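Local atomic coordinates of Pre-mRNA-processing-splicing factor 8 (Cryptococcus neoformans var. grubii serotype A, PDB entry 6MX6), a protein that contains a self-splicing intein of the Hint family, the element crystallised here, which probably excises itself and joins the flanking parts of the spliceosomal protein. Residues 6-11 / 151-156; 12-17 / 27-32; 32-37 / 162-167; 37-42 / 157-162. One frame throughout, in Å; residues are numbered along the deposited sequence.

Contact 1: residues 6-11 / 151-156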
loop_
_atom_site.group_PDB
_atom_site.type_symbol
_atom_site.label_atom_id
_atom_site.label_comp_id
_atom_site.label_asym_id
_atom_site.label_seq_id
_atom_site.Cartn_x
_atom_site.Cartn_y
_atom_site.Cartn_z
ATOM N N LEU A 6 6.680 -1.119 4.148
ATOM C CA LEU A 6 6.210 -2.353 3.524
ATOM C C LEU A 6 7.161 -3.511 3.783
ATOM O O LEU A 6 8.372 -3.325 3.908
ATOM C CB LEU A 6 6.060 -2.178 2.010
ATOM C CG LEU A 6 5.106 -1.073 1.566
ATOM C CD1 LEU A 6 5.161 -0.964 0.048
ATOM C CD2 LEU A 6 3.695 -1.380 2.020
ATOM N N GLN A 7 6.608 -4.725 3.818
ATOM C CA GLN A 7 7.445 -5.895 4.017
ATOM C C GLN A 7 8.435 -6.041 2.876
ATOM O O GLN A 7 8.092 -5.837 1.705
ATOM C CB GLN A 7 6.604 -7.168 4.105
ATOM C CG GLN A 7 7.437 -8.383 4.469
ATOM C CD GLN A 7 6.583 -9.619 4.669
ATOM O OE1 GLN A 7 5.856 -10.024 3.769
ATOM N NE2 GLN A 7 6.666 -10.220 5.854
ATOM N N ASN A 8 9.674 -6.387 3.221
ATOM C CA ASN A 8 10.666 -6.680 2.196
ATOM C C ASN A 8 10.154 -7.760 1.250
ATOM O O ASN A 8 9.544 -8.748 1.671
ATOM C CB ASN A 8 11.980 -7.123 2.828
ATOM C CG ASN A 8 12.783 -5.954 3.381
ATOM O OD1 ASN A 8 12.289 -4.830 3.475
ATOM N ND2 ASN A 8 14.028 -6.219 3.755
ATOM N N GLY A 9 10.426 -7.572 -0.031
ATOM C CA GLY A 9 9.930 -8.463 -1.058
ATOM C C GLY A 9 8.671 -7.982 -1.732
ATOM O O GLY A 9 8.212 -8.625 -2.686
ATOM N N THR A 10 8.098 -6.876 -1.269
ATOM C CA THR A 10 6.968 -6.272 -1.958
ATOM C C THR A 10 7.436 -5.730 -3.307
ATOM O O THR A 10 8.441 -5.019 -3.388
ATOM C CB THR A 10 6.353 -5.158 -1.113
ATOM O OG1 THR A 10 5.921 -5.676 0.161
ATOM C CG2 THR A 10 5.169 -4.554 -1.837
ATOM N N ARG A 11 6.714 -6.085 -4.370
ATOM C CA ARG A 11 7.104 -5.738 -5.734
ATOM C C ARG A 11 6.402 -4.454 -6.159
ATOM O O ARG A 11 5.167 -4.390 -6.174
ATOM C CB ARG A 11 6.762 -6.886 -6.692
ATOM C CG ARG A 11 7.455 -8.199 -6.349
ATOM C CD ARG A 11 6.679 -9.411 -6.861
ATOM N NE ARG A 11 6.470 -9.349 -8.303
ATOM C CZ ARG A 11 5.759 -10.232 -8.994
ATOM N NH1 ARG A 11 5.181 -11.253 -8.373
ATOM N NH2 ARG A 11 5.622 -10.091 -10.306
ATOM N N PRO A 151 8.395 -11.146 13.903
ATOM C CA PRO A 151 8.859 -9.954 13.193
ATOM C C PRO A 151 9.473 -10.294 11.848
ATOM O O PRO A 151 10.076 -11.354 11.663
ATOM C CB PRO A 151 9.924 -9.362 14.126
ATOM C CG PRO A 151 9.841 -10.134 15.394
ATOM C CD PRO A 151 9.244 -11.461 15.066
ATOM N N THR A 152 9.342 -9.360 10.908
ATOM C CA THR A 152 9.979 -9.496 9.610
ATOM C C THR A 152 10.505 -8.133 9.184
ATOM O O THR A 152 10.106 -7.093 9.715
ATOM C CB THR A 152 9.027 -10.068 8.539
ATOM O OG1 THR A 152 7.919 -9.185 8.349
ATOM C CG2 THR A 152 8.495 -11.450 8.947
ATOM N N LYS A 153 11.420 -8.154 8.213
ATOM C CA LYS A 153 12.072 -6.932 7.778
ATOM C C LYS A 153 11.163 -6.133 6.862
ATOM O O LYS A 153 10.441 -6.694 6.030
ATOM C CB LYS A 153 13.381 -7.249 7.047
ATOM C CG LYS A 153 14.441 -7.826 7.954
ATOM C CD LYS A 153 15.715 -8.168 7.171
ATOM C CE LYS A 153 16.788 -8.708 8.103
ATOM N NZ LYS A 153 18.135 -8.716 7.467
ATOM N N TRP A 154 11.218 -4.818 7.012
ATOM C CA TRP A 154 10.450 -3.891 6.206
ATOM C C TRP A 154 11.352 -2.758 5.736
ATOM O O TRP A 154 12.399 -2.470 6.336
ATOM C CB TRP A 154 9.261 -3.303 6.990
ATOM C CG TRP A 154 9.641 -2.605 8.276
ATOM C CD1 TRP A 154 9.624 -3.142 9.526
ATOM C CD2 TRP A 154 10.087 -1.245 8.433
ATOM N NE1 TRP A 154 10.017 -2.204 10.455
ATOM C CE2 TRP A 154 10.306 -1.034 9.809
ATOM C CE3 TRP A 154 10.322 -0.190 7.547
ATOM C CZ2 TRP A 154 10.753 0.190 10.319
ATOM C CZ3 TRP A 154 10.758 1.025 8.055
ATOM C CH2 TRP A 154 10.970 1.204 9.426
ATOM N N SER A 155 10.891 -2.094 4.677
ATOM C CA SER A 155 11.556 -0.937 4.097
ATOM C C SER A 155 10.511 0.127 3.805
ATOM O O SER A 155 9.382 -0.183 3.399
ATOM C CB SER A 155 12.320 -1.311 2.822
ATOM O OG SER A 155 13.266 -2.339 3.076
ATOM N N GLY A 156 10.889 1.383 4.035
ATOM C CA GLY A 156 10.000 2.499 3.799
ATOM C C GLY A 156 10.746 3.640 3.133
ATOM O O GLY A 156 11.975 3.666 3.089
HETATM O O HOH W 1 14.718 -4.280 6.285
#
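Thr152 meets the end of the Gln7 side chain: Gln7 NE2 donates to Thr152 OG1 at 3.0 Å, with the hydroxyl lying close to the amide plane. The root of Gln7 points off from strand 152-159, but a chi1 of -173°, with CG opposite the backbone N, and an extended chain beyond bring the amide back to it. Lys153 acts through its carbonyl and its first methylene. Its O takes the almost straight N-H of Asn8 at 2.9 Å, while Lys153 CB rests 3.5 Å from Asn8 ND2 and the ammonium end runs away from the contact. At Trp154 the backbones come together as an antiparallel non-hydrogen-bonded pair, 4.2 Å between its CA and that of Gln7, the two side chains diverging. Here the short strand 6-7, next to the N-terminal end of the intein, forms an outer strand of a four-stranded antiparallel sheet of the Hint fold. A water accepts a weak bond from Asn8 ND2 and donates to Trp154 O. Ser155 pairs with Leu6 by two backbone bonds, Leu6 N to Ser155 O at 3.0 Å and Ser155 N to Leu6 O at 2.9 Å. Its hydroxyl adds a third tie: Ser155 OG donates to Asn8 OD1 at 2.7 Å, tilted 27° from the carbonyl plane, and Arg46 reaches the same OG weakly.

Contact 2: residues 12-17 / 27-32; sequences LLRADG and EGDQLL
Leu32 and Ala15 bury more of their surface in this contact than any other residues, and each adds a backbone bond. Leu32 N donates to Leu13 O at 3.0 Å. The Leu32 side chain lies beside that of Leu13 and points the same way, CB to CB 4.0 Å, and Leu32 CB also touches Arg14 O at 3.5 Å. With CG anti to the backbone N (chi1 -173°), Leu32 brings its CD2 branch to CD1 of Leu13. Ala15 N reaches Gln30 O at 3.0 Å from well above the carbonyl plane, 53° out of it, and the methyl of Ala15 packs on Gln30 CB at 3.7 Å. Between these two bonds Arg14 and Leu31 form a single backbone bridge, their CA atoms 4.1 Å apart; although the Leu31 side chain points away overall, its CB and CD2 each lie 3.8 Å from Leu13 O. Arg14 runs extended to a weak salt bridge, NH1 to Asp29 OD2 at 3.4 Å, with guanidinium and carboxylate planes nearly perpendicular. That carboxylate oxygen also accepts from Gln26 N, which may steady it. A type I turn from Arg14 to Gly17 follows, leading toward strand 19-21. Leu31 packs on Phe157 and Val159 of strand 152-159, while Leu13 and Leu32 both lie against Leu166 of strand 164-166, and strand 30-32 pairs along its other edge with strand 38-49.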
loop_
_atom_site.group_PDB
_atom_site.type_symbol
_atom_site.label_atom_id
_atom_site.label_comp_id
_atom_site.label_asym_id
_atom_site.label_seq_id
_atom_site.Cartn_x
_atom_site.Cartn_y
_atom_site.Cartn_z
ATOM N N LEU A 12 7.185 -3.437 -6.512
ATOM C CA LEU A 12 6.699 -2.143 -6.956
ATOM C C LEU A 12 7.057 -1.927 -8.418
ATOM O O LEU A 12 7.848 -2.673 -9.000
ATOM C CB LEU A 12 7.299 -1.026 -6.097
ATOM C CG LEU A 12 7.234 -1.293 -4.592
ATOM C CD1 LEU A 12 7.955 -0.213 -3.808
ATOM C CD2 LEU A 12 5.776 -1.398 -4.152
ATOM N N LEU A 13 6.491 -0.869 -9.000
ATOM C CA LEU A 13 6.722 -0.516 -10.401
ATOM C C LEU A 13 7.619 0.713 -10.483
ATOM O O LEU A 13 7.308 1.753 -9.891
ATOM C CB LEU A 13 5.401 -0.249 -11.125
ATOM C CG LEU A 13 4.509 -1.470 -11.344
ATOM C CD1 LEU A 13 3.209 -1.085 -12.022
ATOM C CD2 LEU A 13 5.242 -2.530 -12.138
ATOM N N ARG A 14 8.725 0.592 -11.214
ATOM C CA ARG A 14 9.502 1.765 -11.583
ATOM C C ARG A 14 8.721 2.628 -12.570
ATOM O O ARG A 14 7.757 2.182 -13.201
ATOM C CB ARG A 14 10.834 1.362 -12.214
ATOM C CG ARG A 14 11.835 0.715 -11.277
ATOM C CD ARG A 14 13.179 0.560 -11.974
ATOM N NE ARG A 14 14.147 -0.163 -11.157
ATOM C CZ ARG A 14 14.860 0.390 -10.183
ATOM N NH1 ARG A 14 14.711 1.676 -9.893
ATOM N NH2 ARG A 14 15.719 -0.346 -9.495
ATOM N N ALA A 15 9.165 3.878 -12.723
ATOM C CA ALA A 15 8.486 4.789 -13.641
ATOM C C ALA A 15 8.478 4.271 -15.073
ATOM O O ALA A 15 7.606 4.662 -15.856
ATOM C CB ALA A 15 9.134 6.175 -13.594
ATOM N N ASP A 16 9.417 3.399 -15.433
ATOM C CA ASP A 16 9.483 2.855 -16.784
ATOM C C ASP A 16 8.680 1.571 -16.943
ATOM O O ASP A 16 8.662 0.999 -18.040
ATOM C CB ASP A 16 10.944 2.614 -17.191
ATOM C CG ASP A 16 11.602 1.483 -16.414
ATOM O OD1 ASP A 16 11.032 1.028 -15.400
ATOM O OD2 ASP A 16 12.700 1.045 -16.819
ATOM N N GLY A 17 8.025 1.100 -15.883
ATOM C CA GLY A 17 7.186 -0.073 -15.952
ATOM C C GLY A 17 7.838 -1.363 -15.506
ATOM O O GLY A 17 7.127 -2.356 -15.326
ATOM N N GLU A 27 17.626 6.209 -2.975
ATOM C CA GLU A 27 17.331 7.639 -2.978
ATOM C C GLU A 27 17.297 8.193 -4.400
ATOM O O GLU A 27 18.168 7.893 -5.220
ATOM C CB GLU A 27 18.369 8.391 -2.141
ATOM C CG GLU A 27 18.211 9.905 -2.153
ATOM C CD GLU A 27 17.286 10.424 -1.060
ATOM O OE1 GLU A 27 17.011 9.680 -0.092
ATOM O OE2 GLU A 27 16.833 11.584 -1.166
ATOM N N GLY A 28 16.278 9.005 -4.686
ATOM C CA GLY A 28 16.080 9.567 -6.009
ATOM C C GLY A 28 15.412 8.656 -7.023
ATOM O O GLY A 28 15.108 9.118 -8.131
ATOM N N ASP A 29 15.169 7.386 -6.690
ATOM C CA ASP A 29 14.611 6.447 -7.659
ATOM C C ASP A 29 13.236 6.902 -8.141
ATOM O O ASP A 29 12.455 7.503 -7.402
ATOM C CB ASP A 29 14.514 5.039 -7.058
ATOM C CG ASP A 29 15.693 4.161 -7.437
ATOM O OD1 ASP A 29 16.527 4.625 -8.244
ATOM O OD2 ASP A 29 15.791 3.014 -6.937
ATOM N N GLN A 30 12.943 6.604 -9.403
ATOM C CA GLN A 30 11.686 6.991 -10.023
ATOM C C GLN A 30 10.725 5.805 -9.994
ATOM O O GLN A 30 11.048 4.727 -10.501
ATOM C CB GLN A 30 11.920 7.471 -11.456
ATOM C CG GLN A 30 12.821 8.709 -11.549
ATOM C CD GLN A 30 12.224 9.919 -10.852
ATOM O OE1 GLN A 30 11.304 10.552 -11.368
ATOM N NE2 GLN A 30 12.746 10.245 -9.668
ATOM N N LEU A 31 9.562 6.010 -9.387
ATOM C CA LEU A 31 8.475 5.045 -9.299
ATOM C C LEU A 31 7.287 5.517 -10.125
ATOM O O LEU A 31 7.197 6.678 -10.530
ATOM C CB LEU A 31 8.034 4.854 -7.846
ATOM C CG LEU A 31 9.126 4.422 -6.878
ATOM C CD1 LEU A 31 8.528 4.333 -5.486
ATOM C CD2 LEU A 31 9.706 3.091 -7.316
ATOM N N LEU A 32 6.342 4.609 -10.329
ATOM C CA LEU A 32 5.179 4.895 -11.154
ATOM C C LEU A 32 4.014 5.348 -10.277
ATOM O O LEU A 32 3.626 4.646 -9.335
ATOM C CB LEU A 32 4.810 3.660 -11.968
ATOM C CG LEU A 32 3.705 3.855 -13.000
ATOM C CD1 LEU A 32 3.980 5.092 -13.840
ATOM C CD2 LEU A 32 3.610 2.612 -13.858
#

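Contact 3: residues 32-37 / 162-167; sequences LGPDGT and DSLYLR
Pro34 and Leu166 make the close-packed half of this contact. The proline ring meets Leu164 at about a right angle, Pro34 CD 3.8 Å from Leu164 CB, and the same CD touches Leu164 O at 3.7 Å. Leu166 splits its branches: CD1 lies 3.7 Å from Gly33 O and also reaches Leu32 CG at 4.1 Å, whereas CD2 rests 4.0 Å from Pro34 CA. Its chi1 of -69° sets CG by Leu32 O and Gly33 O, and chi2 (-172°) then sends one methyl to Gly33 O and the other to Pro34 CA. The backbones also come close, Tyr165 CA making a CA-H...O contact of 3.3 Å with Leu32 O. The solvent side is different in kind. Asp162 merely brushes the proline, OD2 to Pro34 CG 3.8 Å; its carboxylate is held by Arg39 and, at OD1 in an Asx turn, by Leu164 N. Asp35, Gly36 and Thr37 project into solvent, and bonds within the loop contribute to its shape: Asp35 OD1 accepts from both N and OG1 of Thr37, on one face of the carboxylate, while Arg39 also donates to that hydroxyl. Gly33 N to Thr37 O and Gly36 N to Gly33 O complete the arrangement, a type I turn with a G1 beta bulge, the hairpin connection between strands 30-32 and 38-49, packed against strand 164-166, which pairs with strand 172-174 in the Hint fold.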
loop_
_atom_site.group_PDB
_atom_site.type_symbol
_atom_site.label_atom_id
_atom_site.label_comp_id
_atom_site.label_asym_id
_atom_site.label_seq_id
_atom_site.Cartn_x
_atom_site.Cartn_y
_atom_site.Cartn_z
ATOM N N LEU A 32 6.342 4.609 -10.329
ATOM C CA LEU A 32 5.179 4.895 -11.154
ATOM C C LEU A 32 4.014 5.348 -10.277
ATOM O O LEU A 32 3.626 4.646 -9.335
ATOM C CB LEU A 32 4.810 3.660 -11.968
ATOM C CG LEU A 32 3.705 3.855 -13.000
ATOM C CD1 LEU A 32 3.980 5.092 -13.840
ATOM C CD2 LEU A 32 3.610 2.612 -13.858
ATOM N N GLY A 33 3.459 6.521 -10.593
ATOM C CA GLY A 33 2.276 7.028 -9.933
ATOM C C GLY A 33 1.002 6.470 -10.533
ATOM O O GLY A 33 0.983 5.887 -11.624
ATOM N N PRO A 34 -0.104 6.656 -9.811
ATOM C CA PRO A 34 -1.383 6.086 -10.275
ATOM C C PRO A 34 -1.905 6.716 -11.555
ATOM O O PRO A 34 -2.623 6.045 -12.307
ATOM C CB PRO A 34 -2.325 6.340 -9.091
ATOM C CG PRO A 34 -1.713 7.494 -8.360
ATOM C CD PRO A 34 -0.232 7.330 -8.510
ATOM N N ASP A 35 -1.574 7.982 -11.824
ATOM C CA ASP A 35 -1.953 8.647 -13.067
ATOM C C ASP A 35 -0.998 8.357 -14.217
ATOM O O ASP A 35 -1.230 8.843 -15.329
ATOM C CB ASP A 35 -2.034 10.161 -12.843
ATOM C CG ASP A 35 -0.742 10.743 -12.289
ATOM O OD1 ASP A 35 0.251 9.995 -12.147
ATOM O OD2 ASP A 35 -0.714 11.958 -12.000
ATOM N N GLY A 36 0.074 7.603 -13.982
ATOM C CA GLY A 36 1.041 7.281 -15.011
ATOM C C GLY A 36 2.310 8.114 -14.998
ATOM O O GLY A 36 3.255 7.774 -15.718
ATOM N N THR A 37 2.370 9.181 -14.203
ATOM C CA THR A 37 3.554 10.028 -14.173
ATOM C C THR A 37 4.548 9.540 -13.117
ATOM O O THR A 37 4.294 8.598 -12.363
ATOM C CB THR A 37 3.169 11.485 -13.920
ATOM O OG1 THR A 37 2.499 11.598 -12.656
ATOM C CG2 THR A 37 2.255 11.990 -15.024
ATOM N N ASP A 162 1.585 13.386 -4.918
ATOM C CA ASP A 162 0.451 12.976 -4.092
ATOM C C ASP A 162 0.793 11.875 -3.094
ATOM O O ASP A 162 -0.104 11.424 -2.374
ATOM C CB ASP A 162 -0.709 12.510 -4.977
ATOM C CG ASP A 162 -0.323 11.368 -5.905
ATOM O OD1 ASP A 162 0.845 10.923 -5.871
ATOM O OD2 ASP A 162 -1.190 10.918 -6.684
ATOM N N SER A 163 2.053 11.433 -3.051
ATOM C CA SER A 163 2.542 10.385 -2.158
ATOM C C SER A 163 2.000 9.002 -2.515
ATOM O O SER A 163 2.030 8.092 -1.681
ATOM C CB SER A 163 2.236 10.705 -0.688
ATOM O OG SER A 163 2.943 11.854 -0.248
ATOM N N LEU A 164 1.524 8.814 -3.743
ATOM C CA LEU A 164 0.975 7.545 -4.198
ATOM C C LEU A 164 1.888 6.908 -5.243
ATOM O O LEU A 164 2.496 7.603 -6.062
ATOM C CB LEU A 164 -0.424 7.741 -4.779
ATOM C CG LEU A 164 -1.431 8.460 -3.886
ATOM C CD1 LEU A 164 -2.778 8.526 -4.572
ATOM C CD2 LEU A 164 -1.542 7.762 -2.536
ATOM N N TYR A 165 1.975 5.582 -5.208
ATOM C CA TYR A 165 2.782 4.822 -6.153
ATOM C C TYR A 165 2.123 3.461 -6.326
ATOM O O TYR A 165 1.143 3.139 -5.650
ATOM C CB TYR A 165 4.239 4.693 -5.686
ATOM C CG TYR A 165 4.385 4.022 -4.334
ATOM C CD1 TYR A 165 4.072 4.698 -3.162
ATOM C CD2 TYR A 165 4.834 2.710 -4.235
ATOM C CE1 TYR A 165 4.191 4.083 -1.934
ATOM C CE2 TYR A 165 4.964 2.093 -3.010
ATOM C CZ TYR A 165 4.639 2.778 -1.867
ATOM O OH TYR A 165 4.763 2.160 -0.642
ATOM N N LEU A 166 2.657 2.659 -7.241
ATOM C CA LEU A 166 1.980 1.441 -7.666
ATOM C C LEU A 166 2.749 0.191 -7.273
ATOM O O LEU A 166 3.965 0.101 -7.492
ATOM C CB LEU A 166 1.758 1.447 -9.178
ATOM C CG LEU A 166 0.736 2.464 -9.684
ATOM C CD1 LEU A 166 0.470 2.235 -11.166
ATOM C CD2 LEU A 166 -0.555 2.421 -8.874
ATOM N N ARG A 167 2.025 -0.782 -6.719
ATOM C CA ARG A 167 2.495 -2.158 -6.665
ATOM C C ARG A 167 2.506 -2.743 -8.077
ATOM O O ARG A 167 1.896 -2.204 -9.001
ATOM C CB ARG A 167 1.593 -2.993 -5.744
ATOM C CG ARG A 167 2.256 -4.233 -5.129
ATOM C CD ARG A 167 1.408 -4.844 -4.010
ATOM N NE ARG A 167 0.236 -5.555 -4.525
ATOM C CZ ARG A 167 -0.524 -6.363 -3.793
ATOM N NH1 ARG A 167 -0.246 -6.548 -2.509
ATOM N NH2 ARG A 167 -1.572 -6.975 -4.336
#

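Contact 4: residues 37-42 / 157-162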
loop_
_atom_site.group_PDB
_atom_site.type_symbol
_atom_site.label_atom_id
_atom_site.label_comp_id
_atom_site.label_asym_id
_atom_site.label_seq_id
_atom_site.Cartn_x
_atom_site.Cartn_y
_atom_site.Cartn_z
ATOM N N THR A 37 2.370 9.181 -14.203
ATOM C CA THR A 37 3.554 10.028 -14.173
ATOM C C THR A 37 4.548 9.540 -13.117
ATOM O O THR A 37 4.294 8.598 -12.363
ATOM C CB THR A 37 3.169 11.485 -13.920
ATOM O OG1 THR A 37 2.499 11.598 -12.656
ATOM C CG2 THR A 37 2.255 11.990 -15.024
ATOM N N SER A 38 5.697 10.203 -13.060
ATOM C CA SER A 38 6.794 9.792 -12.201
ATOM C C SER A 38 6.566 10.202 -10.751
ATOM O O SER A 38 5.813 11.128 -10.439
ATOM C CB SER A 38 8.111 10.390 -12.692
ATOM O OG SER A 38 8.711 9.544 -13.648
ATOM N N ARG A 39 7.242 9.483 -9.858
ATOM C CA ARG A 39 7.290 9.791 -8.437
ATOM C C ARG A 39 8.721 9.588 -7.977
ATOM O O ARG A 39 9.359 8.606 -8.351
ATOM C CB ARG A 39 6.351 8.888 -7.617
ATOM C CG ARG A 39 4.882 9.013 -7.949
ATOM C CD ARG A 39 4.299 10.306 -7.414
ATOM N NE ARG A 39 2.848 10.329 -7.551
ATOM C CZ ARG A 39 2.207 10.498 -8.702
ATOM N NH1 ARG A 39 2.892 10.664 -9.827
ATOM N NH2 ARG A 39 0.881 10.497 -8.730
ATOM N N THR A 40 9.240 10.517 -7.189
ATOM C CA THR A 40 10.598 10.403 -6.677
ATOM C C THR A 40 10.549 9.875 -5.249
ATOM O O THR A 40 9.770 10.369 -4.428
ATOM C CB THR A 40 11.323 11.750 -6.722
ATOM O OG1 THR A 40 11.472 12.160 -8.085
ATOM C CG2 THR A 40 12.702 11.624 -6.101
ATOM N N ALA A 41 11.367 8.869 -4.967
ATOM C CA ALA A 41 11.477 8.298 -3.633
ATOM C C ALA A 41 12.663 8.905 -2.897
ATOM O O ALA A 41 13.707 9.194 -3.489
ATOM C CB ALA A 41 11.632 6.776 -3.703
ATOM N N SER A 42 12.495 9.095 -1.589
ATOM C CA SER A 42 13.581 9.595 -0.758
ATOM C C SER A 42 13.419 9.060 0.656
ATOM O O SER A 42 12.412 8.436 0.996
ATOM C CB SER A 42 13.634 11.129 -0.753
ATOM O OG SER A 42 12.421 11.694 -0.296
ATOM N N PHE A 157 9.971 4.576 2.600
ATOM C CA PHE A 157 10.504 5.785 1.984
ATOM C C PHE A 157 9.345 6.752 1.814
ATOM O O PHE A 157 8.177 6.384 1.961
ATOM C CB PHE A 157 11.205 5.505 0.644
ATOM C CG PHE A 157 10.432 4.600 -0.285
ATOM C CD1 PHE A 157 9.264 5.034 -0.887
ATOM C CD2 PHE A 157 10.895 3.326 -0.574
ATOM C CE1 PHE A 157 8.561 4.206 -1.754
ATOM C CE2 PHE A 157 10.192 2.488 -1.432
ATOM C CZ PHE A 157 9.026 2.933 -2.021
ATOM N N VAL A 158 9.676 7.996 1.521
ATOM C CA VAL A 158 8.660 8.974 1.166
ATOM C C VAL A 158 8.667 9.121 -0.344
ATOM O O VAL A 158 9.665 8.850 -1.023
ATOM C CB VAL A 158 8.861 10.342 1.855
ATOM C CG1 VAL A 158 8.318 10.302 3.278
ATOM C CG2 VAL A 158 10.308 10.732 1.843
ATOM N N VAL A 159 7.525 9.532 -0.869
ATOM C CA VAL A 159 7.323 9.741 -2.291
ATOM C C VAL A 159 6.744 11.138 -2.458
ATOM O O VAL A 159 5.907 11.566 -1.659
ATOM C CB VAL A 159 6.388 8.656 -2.876
ATOM C CG1 VAL A 159 5.700 9.137 -4.133
ATOM C CG2 VAL A 159 7.164 7.378 -3.143
ATOM N N ASP A 160 7.203 11.857 -3.479
ATOM C CA ASP A 160 6.773 13.232 -3.699
ATOM C C ASP A 160 5.375 13.252 -4.319
ATOM O O ASP A 160 4.695 12.226 -4.418
ATOM C CB ASP A 160 7.792 13.974 -4.564
ATOM C CG ASP A 160 7.833 13.463 -5.997
ATOM O OD1 ASP A 160 7.610 12.252 -6.217
ATOM O OD2 ASP A 160 8.100 14.277 -6.907
ATOM N N LYS A 161 4.938 14.440 -4.738
ATOM C CA LYS A 161 3.648 14.667 -5.411
ATOM C C LYS A 161 2.542 14.202 -4.466
ATOM O O LYS A 161 2.551 14.599 -3.290
ATOM C CB LYS A 161 3.661 14.011 -6.789
ATOM C CG LYS A 161 4.654 14.624 -7.772
ATOM C CD LYS A 161 4.516 14.005 -9.156
ATOM C CE LYS A 161 5.438 14.674 -10.164
ATOM N NZ LYS A 161 5.412 13.983 -11.484
ATOM N N ASP A 162 1.585 13.386 -4.918
ATOM C CA ASP A 162 0.451 12.976 -4.092
ATOM C C ASP A 162 0.793 11.875 -3.094
ATOM O O ASP A 162 -0.104 11.424 -2.374
ATOM C CB ASP A 162 -0.709 12.510 -4.977
ATOM C CG ASP A 162 -0.323 11.368 -5.905
ATOM O OD1 ASP A 162 0.845 10.923 -5.871
ATOM O OD2 ASP A 162 -1.190 10.918 -6.684
#
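Ser38 O is gripped by two cations from opposite faces of its carbonyl plane, Lys161 NZ at 3.1 Å and Arg39 NH1 at 3.0 Å. NH1 also donates to Thr37 OG1, which lies in the guanidinium plane and itself donates to Asp35 OD1. The Arg39 chain folds over at chi2 (-74°) so that its other edge meets Asp162: NE reaches Asp162 OD1 at 2.7 Å, and NH2 adds weak bonds to both carboxylate oxygens. Across one face of the guanidinium lies Lys161 CB, while Val159 CG1 packs on Arg39 CB at 3.6 Å. Next along the strand, Asp160 OD1 takes Thr40 N at 2.6 Å, approached from above the carboxylate plane, and Asp160 N returns a bond to Thr40 O. Regular antiparallel pairing follows. On the face shared by Ala41 and Val159, Ala41 CB sits over one face of the Phe157 ring, toward its rim. Ser42 N donates to Val158 O at 2.9 Å and Val158 N to Ser42 O at 2.8 Å. Arg39 NH1 and Lys161 NZ are 4.5 Å apart; the Ser38 carbonyl between them probably eases their repulsion, Asp162 probably balances the arginine alone, and the many partners of Arg39 should fix its rotation beside the loop at 160-162.

Overall arrangement
Contacts 2, 3 and 4 cluster, their centres 8 to 9 Å apart for contacts 3 and 4, 2 and 3, and 2 and 4; contact 1 lies about 17 to 19 Å from each. Strand 152-159 links contacts 1 and 4 along one sheet. Contact 2 meets contact 4 at Leu31 N and Arg39 O, 2.8 Å, and meets contact 3 through Leu13 N and Leu166 O, 3.1 Å, probable hydrogen bonds both. Contact 1 touches contact 3 where Leu6 CD1 approaches Tyr165 OH at 3.2 Å. Near the two chain ends, Trp154 of contact 1 touches the N-terminal Cys5 and Ser163 of contact 3 touches Asn175 near the C-terminus, the residues at which inteins of this family are expected to be spliced.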